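PHD finger protein 3 (PDB 6IC9) binds the phosphorylated C-terminal domain of RNA polymerase II through its SPOC domain, the part described here, and regulates neuronal gene expression. Local coordinates at residues Glu43-Val51 with Met111-Leu119; Gly71-Phe80 with Leu147-Lys156. All blocks are in the same frame, centred on the assembly; numbering follows the deposited sequence.

How the contacts relate
Contacts 1 and 2 lie in one SPOC domain, their centres about 10 Å apart, and alternate along the chain: 43-51, 71-80, 111-119, 147-156. Contact 2 joins neighbouring antiparallel strands of the seven-stranded sheet, whereas contact 1 brings the 41-44 helix end and strand 48-55 against a turn and strand 114-122. Strands 114-122 and 147-155 are also sheet neighbours, which brings the two contacts together. A salt bridge from D44 to R154 spans them, and M117 of contact 1 packs on F80 of contact 2. K115 and D116 of contact 1 and T72 and K73 of contact 2 also hydrogen-bond the bound phosphopeptide.

Contact 1 (Glu43-Val51 with Met111-Leu119); sequences EDLPDSIQV and MKQVKDMYL
L45 and I49 meet the sulfur end of M117, the residue that carries the apolar part of the contact. With chi1 at -179°, M117 swings its CG away from its own backbone N and runs extended to the methyl, a straight rod that both partners meet at about a right angle. L45 CD2 rests 3.5 Å from M117 SD, and I49 CD1 lies 3.9 Å from M117 CE. The second methionine, M111, packs its SD over the face of the L45-P46 peptide, 3.7 Å from P46 N, and the bend at chi3 (76°) turns its methyl CE to the carbonyl oxygen of E43.

Polar contact runs through water, since no direct hydrogen bond joins the segments. One water donates to D44 O (2.8 Å) and accepts from M111 N (2.7 Å). A second water accepts from Q113 N and gives D44 OD1 a longer bond of 3.2 Å, with the Q113 CB packed against the same carboxylate. D44 OD2 is held by a salt bridge to R154, so both carboxylate oxygens are engaged. V114 CG1 also approaches D44 O.

The segment 111-119 begins with a type I beta turn, closed by the bond from V114 N to M111 O, and then passes a classic beta bulge at K115 and D116, opposite I153. The helix end and strand 48-55 thus pack on a turn and bulged strand of the SPOC sheet, and the bulge residues K115 and D116 hydrogen-bond the bound peptide.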
# COMPACT_ATOMS: atom_id res chain seq x y z
N GLU A 43 8.48 -13.01 0.20
CA GLU A 43 8.81 -13.56 -1.11
C GLU A 43 8.02 -12.91 -2.23
O GLU A 43 8.43 -13.00 -3.39
CB GLU A 43 8.51 -15.08 -1.14
CG GLU A 43 9.01 -15.78 0.08
CD GLU A 43 8.29 -17.09 0.37
OE1 GLU A 43 7.72 -17.71 -0.56
OE2 GLU A 43 8.30 -17.47 1.55
N ASP A 44 6.92 -12.27 -1.92
CA ASP A 44 6.01 -11.76 -2.93
C ASP A 44 6.22 -10.28 -3.25
O ASP A 44 5.56 -9.77 -4.16
CB ASP A 44 4.56 -11.94 -2.44
CG ASP A 44 4.07 -13.39 -2.53
OD1 ASP A 44 4.78 -14.22 -3.13
OD2 ASP A 44 2.96 -13.66 -2.00
N LEU A 45 7.05 -9.57 -2.48
CA LEU A 45 7.31 -8.16 -2.77
C LEU A 45 8.71 -8.02 -3.35
O LEU A 45 9.64 -8.69 -2.87
CB LEU A 45 7.19 -7.30 -1.50
CG LEU A 45 5.75 -7.22 -0.98
CD1 LEU A 45 5.76 -6.67 0.40
CD2 LEU A 45 4.81 -6.39 -1.92
N PRO A 46 8.87 -7.22 -4.41
CA PRO A 46 10.21 -7.00 -4.99
C PRO A 46 11.11 -6.26 -4.01
O PRO A 46 10.67 -5.74 -2.98
CB PRO A 46 9.93 -6.17 -6.24
CG PRO A 46 8.66 -5.34 -5.83
CD PRO A 46 7.85 -6.29 -4.94
N ASP A 47 12.43 -6.22 -4.36
CA ASP A 47 13.38 -5.41 -3.58
C ASP A 47 12.99 -3.93 -3.55
O ASP A 47 13.30 -3.22 -2.59
CB ASP A 47 14.81 -5.52 -4.21
CG ASP A 47 15.50 -6.84 -3.91
OD1 ASP A 47 14.95 -7.68 -3.19
OD2 ASP A 47 16.64 -7.02 -4.41
N SER A 48 12.45 -3.42 -4.64
CA SER A 48 12.09 -2.02 -4.78
C SER A 48 10.72 -1.99 -5.41
O SER A 48 10.55 -2.49 -6.52
CB SER A 48 13.08 -1.25 -5.65
OG SER A 48 12.60 0.07 -5.81
N ILE A 49 9.73 -1.47 -4.68
CA ILE A 49 8.39 -1.27 -5.21
C ILE A 49 8.40 -0.00 -6.04
O ILE A 49 8.63 1.08 -5.50
CB ILE A 49 7.36 -1.13 -4.08
CG1 ILE A 49 7.33 -2.40 -3.25
CG2 ILE A 49 5.96 -0.72 -4.69
CD1 ILE A 49 6.51 -2.26 -1.97
N GLN A 50 8.16 -0.14 -7.36
CA GLN A 50 8.17 0.99 -8.29
C GLN A 50 6.78 1.59 -8.35
O GLN A 50 5.84 0.93 -8.79
CB GLN A 50 8.55 0.55 -9.71
CG GLN A 50 9.95 -0.06 -9.77
CD GLN A 50 11.04 0.94 -9.38
OE1 GLN A 50 11.00 2.15 -9.74
NE2 GLN A 50 12.03 0.45 -8.64
N VAL A 51 6.65 2.83 -7.94
CA VAL A 51 5.34 3.48 -8.01
C VAL A 51 5.18 4.07 -9.41
O VAL A 51 5.91 4.99 -9.80
CB VAL A 51 5.20 4.55 -6.93
CG1 VAL A 51 3.79 5.17 -6.98
CG2 VAL A 51 5.54 3.96 -5.57
N MET A 111 5.07 -8.68 -8.33
CA MET A 111 5.48 -10.04 -8.62
C MET A 111 4.27 -10.90 -8.93
O MET A 111 3.10 -10.48 -8.79
CB MET A 111 6.31 -10.58 -7.46
CG MET A 111 7.79 -10.13 -7.67
SD MET A 111 8.86 -10.38 -6.28
CE MET A 111 9.15 -12.16 -6.35
N LYS A 112 4.57 -12.13 -9.34
CA LYS A 112 3.58 -13.03 -9.92
C LYS A 112 2.36 -13.19 -9.01
O LYS A 112 1.22 -13.21 -9.49
CB LYS A 112 4.25 -14.38 -10.21
CG LYS A 112 3.37 -15.45 -10.81
CD LYS A 112 4.08 -16.82 -10.79
CE LYS A 112 3.22 -17.91 -11.44
NZ LYS A 112 1.88 -18.09 -10.78
N GLN A 113 2.57 -13.28 -7.71
CA GLN A 113 1.45 -13.58 -6.83
C GLN A 113 0.64 -12.35 -6.45
O GLN A 113 -0.42 -12.52 -5.84
CB GLN A 113 1.93 -14.25 -5.54
CG GLN A 113 2.33 -15.72 -5.68
CD GLN A 113 1.21 -16.57 -6.27
OE1 GLN A 113 1.30 -17.01 -7.42
NE2 GLN A 113 0.15 -16.80 -5.49
N VAL A 114 1.11 -11.13 -6.74
CA VAL A 114 0.31 -9.97 -6.38
C VAL A 114 -0.30 -9.38 -7.65
O VAL A 114 0.39 -8.96 -8.59
CB VAL A 114 1.06 -8.94 -5.51
CG1 VAL A 114 2.34 -9.41 -4.98
CG2 VAL A 114 1.07 -7.54 -6.06
N LYS A 115 -1.63 -9.33 -7.63
CA LYS A 115 -2.40 -8.78 -8.73
C LYS A 115 -2.30 -7.27 -8.75
O LYS A 115 -2.21 -6.66 -9.82
CB LYS A 115 -3.86 -9.24 -8.57
CG LYS A 115 -4.80 -8.91 -9.76
CD LYS A 115 -6.25 -9.33 -9.42
CE LYS A 115 -7.12 -9.43 -10.73
NZ LYS A 115 -6.99 -8.17 -11.47
N ASP A 116 -2.34 -6.64 -7.56
CA ASP A 116 -2.35 -5.17 -7.43
C ASP A 116 -1.77 -4.77 -6.09
O ASP A 116 -1.91 -5.48 -5.09
CB ASP A 116 -3.76 -4.53 -7.46
CG ASP A 116 -4.64 -5.05 -8.57
OD1 ASP A 116 -5.42 -6.01 -8.31
OD2 ASP A 116 -4.57 -4.49 -9.66
N MET A 117 -1.10 -3.63 -6.08
CA MET A 117 -0.68 -3.04 -4.82
C MET A 117 -0.86 -1.53 -4.89
O MET A 117 -0.36 -0.88 -5.82
CB MET A 117 0.77 -3.41 -4.49
CG MET A 117 1.20 -2.80 -3.15
SD MET A 117 2.69 -3.66 -2.58
CE MET A 117 2.84 -2.95 -0.97
N TYR A 118 -1.58 -0.98 -3.93
CA TYR A 118 -1.82 0.46 -3.87
C TYR A 118 -1.19 1.03 -2.62
O TYR A 118 -1.11 0.37 -1.58
CB TYR A 118 -3.33 0.78 -3.84
CG TYR A 118 -4.02 0.22 -5.09
CD1 TYR A 118 -3.80 0.82 -6.33
CD2 TYR A 118 -4.82 -0.94 -5.00
CE1 TYR A 118 -4.40 0.28 -7.49
CE2 TYR A 118 -5.45 -1.47 -6.13
CZ TYR A 118 -5.21 -0.87 -7.36
OH TYR A 118 -5.83 -1.42 -8.45
N LEU A 119 -0.74 2.28 -2.71
CA LEU A 119 -0.11 2.98 -1.59
C LEU A 119 -1.06 4.06 -1.15
O LEU A 119 -1.34 4.98 -1.92
CB LEU A 119 1.22 3.60 -2.01
CG LEU A 119 2.34 3.92 -1.02
CD1 LEU A 119 2.94 2.65 -0.31
CD2 LEU A 119 3.45 4.56 -1.87
O HOH W 1 4.82 -7.65 -5.89
O HOH W 2 4.95 -13.91 -6.31

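Contact 2 (Gly71-Phe80 with Leu147-Lys156); sequences GTKEICVVRF and LLLGLIIRQK
F80 brings its ring against the neighbouring strand at G150, CE2 coming within 3.5 Å of G150 N, while L148 O lies at the ring edge, near its plane. G150 has no side chain, and F80 CE2 comes close to its backbone, 3.6 Å from G150 CA. V78 CG2 and I152 CD1 (4.0 Å) continue the same face. C76 SG stands between its backbone N and carbonyl carbon (chi1 80°), which sets it against I152 CB and R154 CD, both at 4.1 Å.

I75, V77 and R79 occupy the other face with L149, L151 and I153. The CG2 branch of I75 meets L151 CD1 at 3.5 Å. V77 sits obliquely against L149 and L151, its CG1 turned to L149 CG and its CG2 to L151 CD1.

The backbones form an antiparallel ladder, with paired bonds at E74-R154, C76-I152 and V78-G150, the bond from I152 N to C76 O measuring 2.8 Å.

At the far end K73 and Q155 run side by side, Q155 OE1 lying 2.9 Å from K73 CE. K73 NZ bonds to T72 O and to a modified side chain of the bound peptide, and T72 OG1 bonds to the peptide backbone. The E74 and K156 side chains cross at about a right angle, though the end of K156 is doubtfully placed.

Strand 73-82 is flanked in the sheet by 25-35, and 147-155 by 114-122. L41 of helix 41-44 touches C76, V78, I152 and R154 on one face, while L132 and L140 of the loops touch V77 and R79 on the other.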
# COMPACT_ATOMS: atom_id res chain seq x y z
N GLY A 71 -14.48 -13.55 -4.56
CA GLY A 71 -13.99 -14.67 -3.80
C GLY A 71 -12.71 -15.28 -4.31
O GLY A 71 -12.29 -16.32 -3.77
N THR A 72 -12.06 -14.69 -5.32
CA THR A 72 -10.85 -15.30 -5.89
C THR A 72 -9.54 -14.68 -5.39
O THR A 72 -8.48 -15.04 -5.89
CB THR A 72 -10.88 -15.21 -7.42
OG1 THR A 72 -10.93 -13.82 -7.82
CG2 THR A 72 -12.14 -15.94 -7.99
N LYS A 73 -9.57 -13.77 -4.44
CA LYS A 73 -8.32 -13.10 -4.07
C LYS A 73 -8.27 -12.91 -2.56
O LYS A 73 -9.29 -12.97 -1.86
CB LYS A 73 -8.15 -11.74 -4.77
CG LYS A 73 -8.33 -11.78 -6.34
CD LYS A 73 -7.13 -12.37 -7.07
CE LYS A 73 -7.45 -12.60 -8.56
NZ LYS A 73 -8.25 -13.84 -8.76
N GLU A 74 -7.07 -12.65 -2.06
CA GLU A 74 -6.83 -12.34 -0.66
C GLU A 74 -6.36 -10.90 -0.59
O GLU A 74 -5.47 -10.49 -1.37
CB GLU A 74 -5.77 -13.25 -0.06
CG GLU A 74 -6.08 -14.74 -0.09
CD GLU A 74 -7.03 -15.18 1.03
OE1 GLU A 74 -7.09 -16.39 1.32
OE2 GLU A 74 -7.73 -14.31 1.60
N ILE A 75 -6.94 -10.14 0.32
CA ILE A 75 -6.60 -8.74 0.53
C ILE A 75 -5.82 -8.65 1.82
O ILE A 75 -6.27 -9.15 2.86
CB ILE A 75 -7.85 -7.85 0.58
CG1 ILE A 75 -8.59 -7.86 -0.76
CG2 ILE A 75 -7.40 -6.41 0.89
CD1 ILE A 75 -9.91 -7.29 -0.63
N CYS A 76 -4.66 -8.02 1.78
CA CYS A 76 -4.05 -7.68 3.05
C CYS A 76 -3.53 -6.25 3.04
O CYS A 76 -3.40 -5.60 2.00
CB CYS A 76 -3.00 -8.69 3.47
SG CYS A 76 -1.42 -8.55 2.72
N VAL A 77 -3.32 -5.74 4.23
CA VAL A 77 -3.01 -4.33 4.41
C VAL A 77 -1.75 -4.33 5.27
O VAL A 77 -1.69 -5.07 6.26
CB VAL A 77 -4.15 -3.56 5.12
CG1 VAL A 77 -3.66 -2.11 5.30
CG2 VAL A 77 -5.48 -3.59 4.27
N VAL A 78 -0.71 -3.63 4.81
CA VAL A 78 0.51 -3.47 5.61
C VAL A 78 0.70 -1.99 5.89
O VAL A 78 0.06 -1.12 5.27
CB VAL A 78 1.77 -4.04 4.92
CG1 VAL A 78 1.62 -5.54 4.71
CG2 VAL A 78 2.08 -3.29 3.55
N ARG A 79 1.58 -1.69 6.85
CA ARG A 79 1.93 -0.30 7.12
C ARG A 79 3.44 -0.18 6.95
O ARG A 79 4.19 -1.12 7.26
CB ARG A 79 1.52 0.18 8.51
CG ARG A 79 2.24 -0.49 9.65
CD ARG A 79 1.77 0.13 11.04
NE ARG A 79 2.24 -0.73 12.12
CZ ARG A 79 3.47 -0.66 12.59
NH1 ARG A 79 4.31 0.27 12.12
NH2 ARG A 79 3.84 -1.51 13.53
N PHE A 80 3.86 0.92 6.36
CA PHE A 80 5.28 1.17 6.04
C PHE A 80 5.86 2.10 7.08
O PHE A 80 5.19 3.05 7.51
CB PHE A 80 5.43 1.80 4.64
CG PHE A 80 5.05 0.84 3.53
CD1 PHE A 80 5.88 -0.23 3.23
CD2 PHE A 80 3.87 1.03 2.80
CE1 PHE A 80 5.55 -1.15 2.18
CE2 PHE A 80 3.50 0.11 1.78
CZ PHE A 80 4.37 -0.99 1.43
N LEU A 147 0.91 8.09 7.94
CA LEU A 147 1.38 6.77 7.56
C LEU A 147 1.12 6.53 6.08
O LEU A 147 0.11 7.00 5.53
CB LEU A 147 0.62 5.64 8.31
CG LEU A 147 1.00 5.45 9.77
CD1 LEU A 147 0.08 4.39 10.34
CD2 LEU A 147 2.50 5.00 9.79
N LEU A 148 1.98 5.71 5.48
CA LEU A 148 1.75 5.11 4.17
C LEU A 148 1.35 3.67 4.43
O LEU A 148 2.10 2.94 5.11
CB LEU A 148 3.03 5.14 3.30
CG LEU A 148 3.40 6.55 2.81
CD1 LEU A 148 4.79 6.49 2.15
CD2 LEU A 148 2.38 7.11 1.79
N LEU A 149 0.16 3.28 3.96
CA LEU A 149 -0.29 1.90 3.99
C LEU A 149 -0.11 1.28 2.61
O LEU A 149 -0.21 1.96 1.60
CB LEU A 149 -1.79 1.92 4.36
CG LEU A 149 -2.27 1.75 5.81
CD1 LEU A 149 -1.46 2.47 6.86
CD2 LEU A 149 -3.81 2.04 5.93
N GLY A 150 0.07 -0.03 2.57
CA GLY A 150 0.02 -0.79 1.34
C GLY A 150 -1.22 -1.68 1.37
O GLY A 150 -1.40 -2.47 2.29
N LEU A 151 -2.04 -1.56 0.34
CA LEU A 151 -3.20 -2.43 0.12
C LEU A 151 -2.79 -3.42 -0.94
O LEU A 151 -2.55 -3.03 -2.08
CB LEU A 151 -4.39 -1.58 -0.34
CG LEU A 151 -5.59 -2.35 -0.86
CD1 LEU A 151 -6.09 -3.18 0.27
CD2 LEU A 151 -6.66 -1.29 -1.29
N ILE A 152 -2.69 -4.71 -0.58
CA ILE A 152 -2.11 -5.71 -1.46
C ILE A 152 -3.19 -6.75 -1.82
O ILE A 152 -3.76 -7.40 -0.94
CB ILE A 152 -0.90 -6.40 -0.79
CG1 ILE A 152 0.04 -5.30 -0.24
CG2 ILE A 152 -0.16 -7.28 -1.79
CD1 ILE A 152 1.18 -5.88 0.60
N ILE A 153 -3.45 -6.88 -3.12
CA ILE A 153 -4.36 -7.89 -3.66
C ILE A 153 -3.53 -9.06 -4.15
O ILE A 153 -2.75 -8.92 -5.10
CB ILE A 153 -5.19 -7.32 -4.83
CG1 ILE A 153 -5.73 -5.94 -4.49
CG2 ILE A 153 -6.30 -8.34 -5.25
CD1 ILE A 153 -6.59 -5.93 -3.22
N ARG A 154 -3.70 -10.24 -3.54
CA ARG A 154 -2.95 -11.43 -3.93
C ARG A 154 -3.86 -12.54 -4.47
O ARG A 154 -5.04 -12.64 -4.14
CB ARG A 154 -2.15 -11.94 -2.74
CG ARG A 154 -1.55 -10.73 -1.96
CD ARG A 154 -1.23 -11.02 -0.49
NE ARG A 154 -0.03 -11.81 -0.50
CZ ARG A 154 0.52 -12.42 0.54
NH1 ARG A 154 0.01 -12.36 1.76
NH2 ARG A 154 1.64 -13.08 0.32
N GLN A 155 -3.29 -13.38 -5.31
CA GLN A 155 -4.02 -14.54 -5.81
C GLN A 155 -4.17 -15.55 -4.68
O GLN A 155 -3.35 -15.61 -3.75
CB GLN A 155 -3.29 -15.15 -7.01
CG GLN A 155 -2.64 -14.14 -7.98
CD GLN A 155 -3.62 -13.50 -9.00
OE1 GLN A 155 -4.82 -13.79 -9.01
NE2 GLN A 155 -3.08 -12.64 -9.88
N LYS A 156 -5.27 -16.29 -4.73
CA LYS A 156 -5.50 -17.40 -3.82
C LYS A 156 -5.00 -18.69 -4.44
O LYS A 156 -4.76 -18.79 -5.65
CB LYS A 156 -6.98 -17.54 -3.49
CG LYS A 156 -7.52 -16.42 -2.67
CD LYS A 156 -8.67 -16.89 -1.83
CE LYS A 156 -9.75 -17.41 -2.70
NZ LYS A 156 -11.04 -16.92 -2.13